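Side-chain contacts in endoribonuclease AbiQ (Lactococcus lactis, PDB 4GLK), which cleaves RNA as the toxin of a type III toxin-antitoxin system and is neutralised by its cognate RNA antitoxin, AntiQ: residues Asp10-Ile13 / Ala14-Arg17; Pro94-Asp97 / Ser98-Ile101; Pro110-Lys113 / Met114-Lys117. The protein carries 1 engineered substitution. One frame throughout, in Å; residues are numbered along the deposited sequence.

Contact 1: residues Asp10-Ile13 / Ala14-Arg17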
loop_
_atom_site.group_PDB
_atom_site.type_symbol
_atom_site.label_atom_id
_atom_site.label_comp_id
_atom_site.label_asym_id
_atom_site.label_seq_id
_atom_site.Cartn_x
_atom_site.Cartn_y
_atom_site.Cartn_z
ATOM N N ASP A 10 -3.877 -14.099 4.754
ATOM C CA ASP A 10 -4.003 -14.752 3.452
ATOM C C ASP A 10 -5.476 -14.962 3.137
ATOM O O ASP A 10 -5.883 -14.798 1.988
ATOM C CB ASP A 10 -3.228 -16.092 3.440
ATOM C CG ASP A 10 -1.693 -15.981 3.506
ATOM O OD1 ASP A 10 -1.141 -14.965 3.012
ATOM O OD2 ASP A 10 -1.043 -16.934 4.011
ATOM N N GLU A 11 -6.295 -15.232 4.187
ATOM C CA GLU A 11 -7.740 -15.456 4.082
ATOM C C GLU A 11 -8.478 -14.201 3.605
ATOM O O GLU A 11 -9.236 -14.271 2.633
ATOM C CB GLU A 11 -8.312 -15.997 5.406
ATOM C CG GLU A 11 -7.798 -17.391 5.771
ATOM C CD GLU A 11 -6.539 -17.504 6.624
ATOM O OE1 GLU A 11 -6.467 -18.460 7.430
ATOM O OE2 GLU A 11 -5.620 -16.662 6.480
ATOM N N TYR A 12 -8.229 -13.044 4.259
ATOM C CA TYR A 12 -8.814 -11.771 3.862
ATOM C C TYR A 12 -8.374 -11.358 2.443
ATOM O O TYR A 12 -9.201 -10.866 1.676
ATOM C CB TYR A 12 -8.436 -10.661 4.839
ATOM C CG TYR A 12 -9.128 -9.369 4.488
ATOM C CD1 TYR A 12 -10.515 -9.260 4.524
ATOM C CD2 TYR A 12 -8.396 -8.271 4.033
ATOM C CE1 TYR A 12 -11.160 -8.075 4.185
ATOM C CE2 TYR A 12 -9.031 -7.081 3.684
ATOM C CZ TYR A 12 -10.412 -6.988 3.762
ATOM O OH TYR A 12 -11.051 -5.831 3.422
ATOM N N ILE A 13 -7.079 -11.524 2.105
ATOM C CA ILE A 13 -6.570 -11.191 0.761
ATOM C C ILE A 13 -7.248 -12.061 -0.301
ATOM O O ILE A 13 -7.726 -11.524 -1.306
ATOM C CB ILE A 13 -5.017 -11.273 0.713
ATOM C CG1 ILE A 13 -4.385 -10.182 1.614
ATOM C CG2 ILE A 13 -4.465 -11.218 -0.729
ATOM C CD1 ILE A 13 -4.581 -8.680 1.174
ATOM N N ALA A 14 -7.335 -13.390 -0.050
ATOM C CA ALA A 14 -7.976 -14.339 -0.970
ATOM C C ALA A 14 -9.432 -13.949 -1.173
ATOM O O ALA A 14 -9.930 -14.070 -2.283
ATOM C CB ALA A 14 -7.875 -15.769 -0.447
ATOM N N TYR A 15 -10.083 -13.418 -0.118
ATOM C CA TYR A 15 -11.461 -12.955 -0.158
ATOM C C TYR A 15 -11.615 -11.688 -1.016
ATOM O O TYR A 15 -12.562 -11.616 -1.802
ATOM C CB TYR A 15 -12.010 -12.767 1.253
ATOM C CG TYR A 15 -13.319 -12.008 1.325
ATOM C CD1 TYR A 15 -14.540 -12.670 1.179
ATOM C CD2 TYR A 15 -13.343 -10.650 1.629
ATOM C CE1 TYR A 15 -15.750 -11.990 1.324
ATOM C CE2 TYR A 15 -14.542 -9.963 1.780
ATOM C CZ TYR A 15 -15.744 -10.633 1.617
ATOM O OH TYR A 15 -16.911 -9.927 1.744
ATOM N N LEU A 16 -10.710 -10.687 -0.858
ATOM C CA LEU A 16 -10.777 -9.469 -1.669
ATOM C C LEU A 16 -10.506 -9.784 -3.135
ATOM O O LEU A 16 -11.157 -9.198 -3.990
ATOM C CB LEU A 16 -9.823 -8.362 -1.199
ATOM C CG LEU A 16 -10.092 -7.669 0.128
ATOM C CD1 LEU A 16 -9.188 -6.467 0.271
ATOM C CD2 LEU A 16 -11.560 -7.227 0.271
ATOM N N ARG A 17 -9.565 -10.714 -3.416
ATOM C CA ARG A 17 -9.201 -11.116 -4.781
ATOM C C ARG A 17 -10.341 -11.832 -5.534
ATOM O O ARG A 17 -10.264 -11.963 -6.758
ATOM C CB ARG A 17 -7.879 -11.900 -4.833
ATOM C CG ARG A 17 -6.670 -11.103 -4.363
ATOM C CD ARG A 17 -5.352 -11.800 -4.625
ATOM N NE ARG A 17 -4.824 -11.416 -5.941
ATOM C CZ ARG A 17 -4.793 -12.224 -6.989
ATOM N NH1 ARG A 17 -5.203 -13.476 -6.894
ATOM N NH2 ARG A 17 -4.324 -11.780 -8.153
#

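Contact 2: residues Pro94-Asp97 / Ser98-Ile101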
loop_
_atom_site.group_PDB
_atom_site.type_symbol
_atom_site.label_atom_id
_atom_site.label_comp_id
_atom_site.label_asym_id
_atom_site.label_seq_id
_atom_site.Cartn_x
_atom_site.Cartn_y
_atom_site.Cartn_z
ATOM N N PRO A 94 -8.790 -1.404 1.892
ATOM C CA PRO A 94 -9.319 -1.254 3.251
ATOM C C PRO A 94 -9.134 -2.594 3.982
ATOM O O PRO A 94 -9.405 -3.666 3.416
ATOM C CB PRO A 94 -10.795 -0.919 3.009
ATOM C CG PRO A 94 -11.132 -1.618 1.741
ATOM C CD PRO A 94 -9.868 -1.724 0.928
ATOM N N VAL A 95 -8.621 -2.546 5.215
ATOM C CA VAL A 95 -8.388 -3.772 5.982
ATOM C C VAL A 95 -9.083 -3.666 7.340
ATOM O O VAL A 95 -8.773 -2.749 8.112
ATOM C CB VAL A 95 -6.867 -4.127 6.151
ATOM C CG1 VAL A 95 -6.690 -5.447 6.925
ATOM C CG2 VAL A 95 -6.153 -4.199 4.810
ATOM N N PRO A 96 -9.995 -4.609 7.667
ATOM C CA PRO A 96 -10.625 -4.582 9.009
ATOM C C PRO A 96 -9.552 -4.850 10.060
ATOM O O PRO A 96 -8.559 -5.515 9.767
ATOM C CB PRO A 96 -11.624 -5.744 8.957
ATOM C CG PRO A 96 -11.756 -6.105 7.511
ATOM C CD PRO A 96 -10.439 -5.778 6.887
ATOM N N ASP A 97 -9.726 -4.301 11.262
ATOM C CA ASP A 97 -8.792 -4.458 12.379
ATOM C C ASP A 97 -8.321 -5.915 12.614
ATOM O O ASP A 97 -7.152 -6.136 12.914
ATOM C CB ASP A 97 -9.416 -3.887 13.667
ATOM C CG ASP A 97 -9.698 -2.391 13.659
ATOM O OD1 ASP A 97 -8.774 -1.608 13.317
ATOM O OD2 ASP A 97 -10.826 -1.997 14.043
ATOM N N SER A 98 -9.236 -6.886 12.485
ATOM C CA SER A 98 -8.981 -8.313 12.723
ATOM C C SER A 98 -8.006 -8.978 11.763
ATOM O O SER A 98 -7.386 -9.986 12.125
ATOM C CB SER A 98 -10.293 -9.089 12.707
ATOM O OG SER A 98 -10.887 -9.028 11.421
ATOM N N GLU A 99 -7.892 -8.447 10.534
ATOM C CA GLU A 99 -7.062 -9.040 9.478
ATOM C C GLU A 99 -5.691 -8.408 9.338
ATOM O O GLU A 99 -4.878 -8.857 8.538
ATOM C CB GLU A 99 -7.858 -9.056 8.147
ATOM C CG GLU A 99 -9.234 -9.713 8.268
ATOM C CD GLU A 99 -9.278 -11.072 8.952
ATOM O OE1 GLU A 99 -9.902 -11.168 10.033
ATOM O OE2 GLU A 99 -8.690 -12.040 8.412
ATOM N N LEU A 100 -5.423 -7.376 10.145
ATOM C CA LEU A 100 -4.159 -6.649 10.145
ATOM C C LEU A 100 -3.123 -7.343 11.038
ATOM O O LEU A 100 -3.402 -7.601 12.201
ATOM C CB LEU A 100 -4.408 -5.242 10.673
ATOM C CG LEU A 100 -4.378 -4.074 9.719
ATOM C CD1 LEU A 100 -3.896 -2.867 10.473
ATOM C CD2 LEU A 100 -3.500 -4.329 8.450
ATOM N N ILE A 101 -1.925 -7.638 10.504
ATOM C CA ILE A 101 -0.909 -8.334 11.278
ATOM C C ILE A 101 0.348 -7.506 11.356
ATOM O O ILE A 101 1.028 -7.362 10.342
ATOM C CB ILE A 101 -0.650 -9.765 10.715
ATOM C CG1 ILE A 101 -1.978 -10.549 10.542
ATOM C CG2 ILE A 101 0.344 -10.531 11.602
ATOM C CD1 ILE A 101 -1.889 -11.745 9.611
#

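Contact 3: residues Pro110-Lys113 / Met114-Lys117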
loop_
_atom_site.group_PDB
_atom_site.type_symbol
_atom_site.label_atom_id
_atom_site.label_comp_id
_atom_site.label_asym_id
_atom_site.label_seq_id
_atom_site.Cartn_x
_atom_site.Cartn_y
_atom_site.Cartn_z
ATOM N N PRO A 110 19.821 -7.776 6.606
ATOM C CA PRO A 110 19.968 -6.534 5.815
ATOM C C PRO A 110 18.689 -6.116 5.090
ATOM O O PRO A 110 18.508 -4.933 4.807
ATOM C CB PRO A 110 21.091 -6.870 4.820
ATOM C CG PRO A 110 21.788 -8.067 5.403
ATOM C CD PRO A 110 20.699 -8.840 6.083
ATOM N N LYS A 111 17.819 -7.100 4.795
ATOM C CA LYS A 111 16.502 -6.968 4.168
ATOM C C LYS A 111 15.630 -6.065 5.058
ATOM O O LYS A 111 15.045 -5.094 4.586
ATOM C CB LYS A 111 15.861 -8.373 4.075
ATOM C CG LYS A 111 14.869 -8.590 2.940
ATOM C CD LYS A 111 14.136 -9.925 3.136
ATOM C CE LYS A 111 14.284 -10.875 1.971
ATOM N NZ LYS A 111 13.074 -10.874 1.104
ATOM N N HIS A 112 15.578 -6.392 6.358
ATOM C CA HIS A 112 14.798 -5.682 7.364
ATOM C C HIS A 112 15.434 -4.358 7.745
ATOM O O HIS A 112 14.712 -3.427 8.084
ATOM C CB HIS A 112 14.562 -6.571 8.586
ATOM C CG HIS A 112 13.709 -7.778 8.312
ATOM N ND1 HIS A 112 13.313 -8.119 7.026
ATOM C CD2 HIS A 112 13.216 -8.692 9.174
ATOM C CE1 HIS A 112 12.597 -9.223 7.151
ATOM N NE2 HIS A 112 12.506 -9.602 8.429
ATOM N N LYS A 113 16.774 -4.271 7.666
ATOM C CA LYS A 113 17.554 -3.055 7.933
ATOM C C LYS A 113 17.195 -1.969 6.884
ATOM O O LYS A 113 17.155 -0.782 7.204
ATOM C CB LYS A 113 19.057 -3.378 7.902
ATOM C CG LYS A 113 19.904 -2.441 8.758
ATOM C CD LYS A 113 21.352 -2.926 8.842
ATOM C CE LYS A 113 21.760 -3.276 10.255
ATOM N NZ LYS A 113 22.191 -4.697 10.373
ATOM N N MET A 114 16.916 -2.399 5.647
ATOM C CA MET A 114 16.500 -1.562 4.532
ATOM C C MET A 114 15.028 -1.174 4.720
ATOM O O MET A 114 14.652 -0.037 4.417
ATOM C CB MET A 114 16.714 -2.311 3.213
ATOM C CG MET A 114 16.416 -1.475 1.979
ATOM S SD MET A 114 15.576 -2.430 0.695
ATOM C CE MET A 114 14.045 -2.817 1.504
ATOM N N MET A 115 14.198 -2.102 5.249
ATOM C CA MET A 115 12.789 -1.804 5.534
ATOM C C MET A 115 12.705 -0.683 6.564
ATOM O O MET A 115 11.941 0.255 6.371
ATOM C CB MET A 115 12.039 -3.031 6.023
ATOM C CG MET A 115 11.890 -4.082 4.966
ATOM S SD MET A 115 10.492 -5.144 5.325
ATOM C CE MET A 115 9.205 -4.252 4.421
ATOM N N GLN A 116 13.552 -0.738 7.607
ATOM C CA GLN A 116 13.628 0.272 8.659
ATOM C C GLN A 116 13.839 1.651 8.007
ATOM O O GLN A 116 13.075 2.583 8.278
ATOM C CB GLN A 116 14.768 -0.092 9.630
ATOM C CG GLN A 116 14.932 0.831 10.846
ATOM C CD GLN A 116 16.203 0.587 11.650
ATOM O OE1 GLN A 116 16.238 0.808 12.864
ATOM N NE2 GLN A 116 17.292 0.173 11.004
ATOM N N LYS A 117 14.816 1.729 7.067
ATOM C CA LYS A 117 15.185 2.922 6.302
ATOM C C LYS A 117 14.013 3.422 5.462
ATOM O O LYS A 117 13.784 4.627 5.414
ATOM C CB LYS A 117 16.421 2.648 5.423
ATOM C CG LYS A 117 17.690 2.454 6.239
ATOM C CD LYS A 117 18.870 2.057 5.377
ATOM C CE LYS A 117 20.160 2.076 6.168
ATOM N NZ LYS A 117 20.521 3.450 6.632
#

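Contact 1: residues Asp10-Ile13 / Ala14-Arg17
One face of the Y12 ring carries L16, one turn further along the short helix 10-16 that follows the first strand of this ToxN/AbiQ-type fold. L16 CG stands 4.0 Å from the centroid of the Y12 ring and 26° off its normal, a CH-pi contact displaced toward the rim. Both methyls reach past CG to the phenol end: L16 CD1 meets Y12 CE2 at 3.5 Å, and L16 CD2 lies equally near Y12 OH. The Y12 ring is placed for this by its CG, anti to the backbone N (chi1 -176°), which swings the ring toward the following turn. Y15 CD2 approaches Y12 CE1 obliquely at 4.2 Å, while the carbonyl oxygen of Y12 lies at the edge of the Y15 ring, near its plane. Y165 of helix 155-166 meets Y12 edge-to-face and also packs on the Y15 ring, extending the aromatic cluster to that helix. The hydroxyls end on main-chain oxygens, Y12 OH on P94 O and Y15 OH on K161 O. R17 also passes obliquely across I13, with R17 CD 4.0 Å from I13 CG2. The same two residues are joined along the backbone, R17 N donating to I13 O at 2.9 Å with an N-H...O angle of 160°.

Contact 2: residues Pro94-Asp97 / Ser98-Ile101
V95 and L100 meet branch to branch across the connection from strand 79-94 to strand 100-102: V95 CG1 lies 3.7 Å from L100 CD2. CG1 is the branch that reaches because it stands opposite the V95 backbone nitrogen (chi1 -178°), and it also lies 4.0 Å from E99 CB. L100 is off a staggered value at chi1 (-107°), and CD2 faces V95. The chain reverses through two overlapping type I beta-turns: E99 N donates to P96 O at 3.1 Å, from well above the carbonyl plane, and L100 N makes a weak bond to D97 O at 3.5 Å. S98 OG sits between its own N and carbonyl carbon, from where it donates to E99 OE1 at 2.7 Å, using the anti lone pair of that oxygen. A bend at chi2 (-49°) folds the E99 chain, whose other oxygen, OE2, bonds T9 OG1, so both carboxylate oxygens are held. Around the turn, V95 and L100 both touch F47 of strand 45-52, while V8 and F6 of strand 4-8 touch V95 and L100 respectively. P96 and E99 pack on Y12 of helix 10-16 and, in helix 155-166, on S166 and Y165 respectively.

Contact 3: residues Pro110-Lys113 / Met114-Lys117
H112 O accepts a hydrogen bond from Q116 N at 3.0 Å, the shortest of the turn, with an N-H...O angle of 156°. It belongs to the i to i+4 ladder that opens helix 110-124. M114 N reaches P110 O at 3.1 Å, M115 N reaches K111 O, and K117 N makes a weak, 3.4 Å bond to K113 O. Side-chain carbons crowd the same carbonyls: M115 CG lies 3.3 Å from K111 O and K117 CG 3.4 Å from K113 O. M115 CG stands opposite its carbonyl carbon (chi1 -67°), which sets it against K111 O; farther out, M115 SD comes to 5.1 Å from the centroid of the H112 ring, 42° off the normal, an oblique and rather distant sulfur-aromatic approach. Beyond this turn M114 touches S52 and M115 touches L50, both on strand 45-52, while L105 meets both H112 and M115. Two of the three lysines have partners beyond the turn: K113 NZ bonds L107 O, and K117 NZ forms a salt bridge with E76. H112 ND1 is buried with no polar partner in the model. The turn is thus two-sided, with M115 buried and the H112 ring against L105, while the ammonium groups of K113 and K117 tie it to the preceding loop and to E76.

Overall arrangement
Contacts 1 and 2 form one neighbourhood, their centres 11 Å apart, whereas contact 3 is separate: its nearest atoms lie about 15 Å from contact 1 and about 11 Å from contact 2. The first two meet directly, Y12 CZ packing 3.4 Å from P96 CD, and both press on helix 155-166. Each is partly buried, while contact 3 is a surface contact. Contacts 2 and 3 share strand 45-52, touching it at different residues. Chemistry follows place: contact 1 is aromatic and aliphatic over regular helix bonds, contact 2 joins an apolar pair to a doubly held carboxylate in a turn, and contact 3 sets methionine packing beside lysines, two of which are bonded to other parts of the chain.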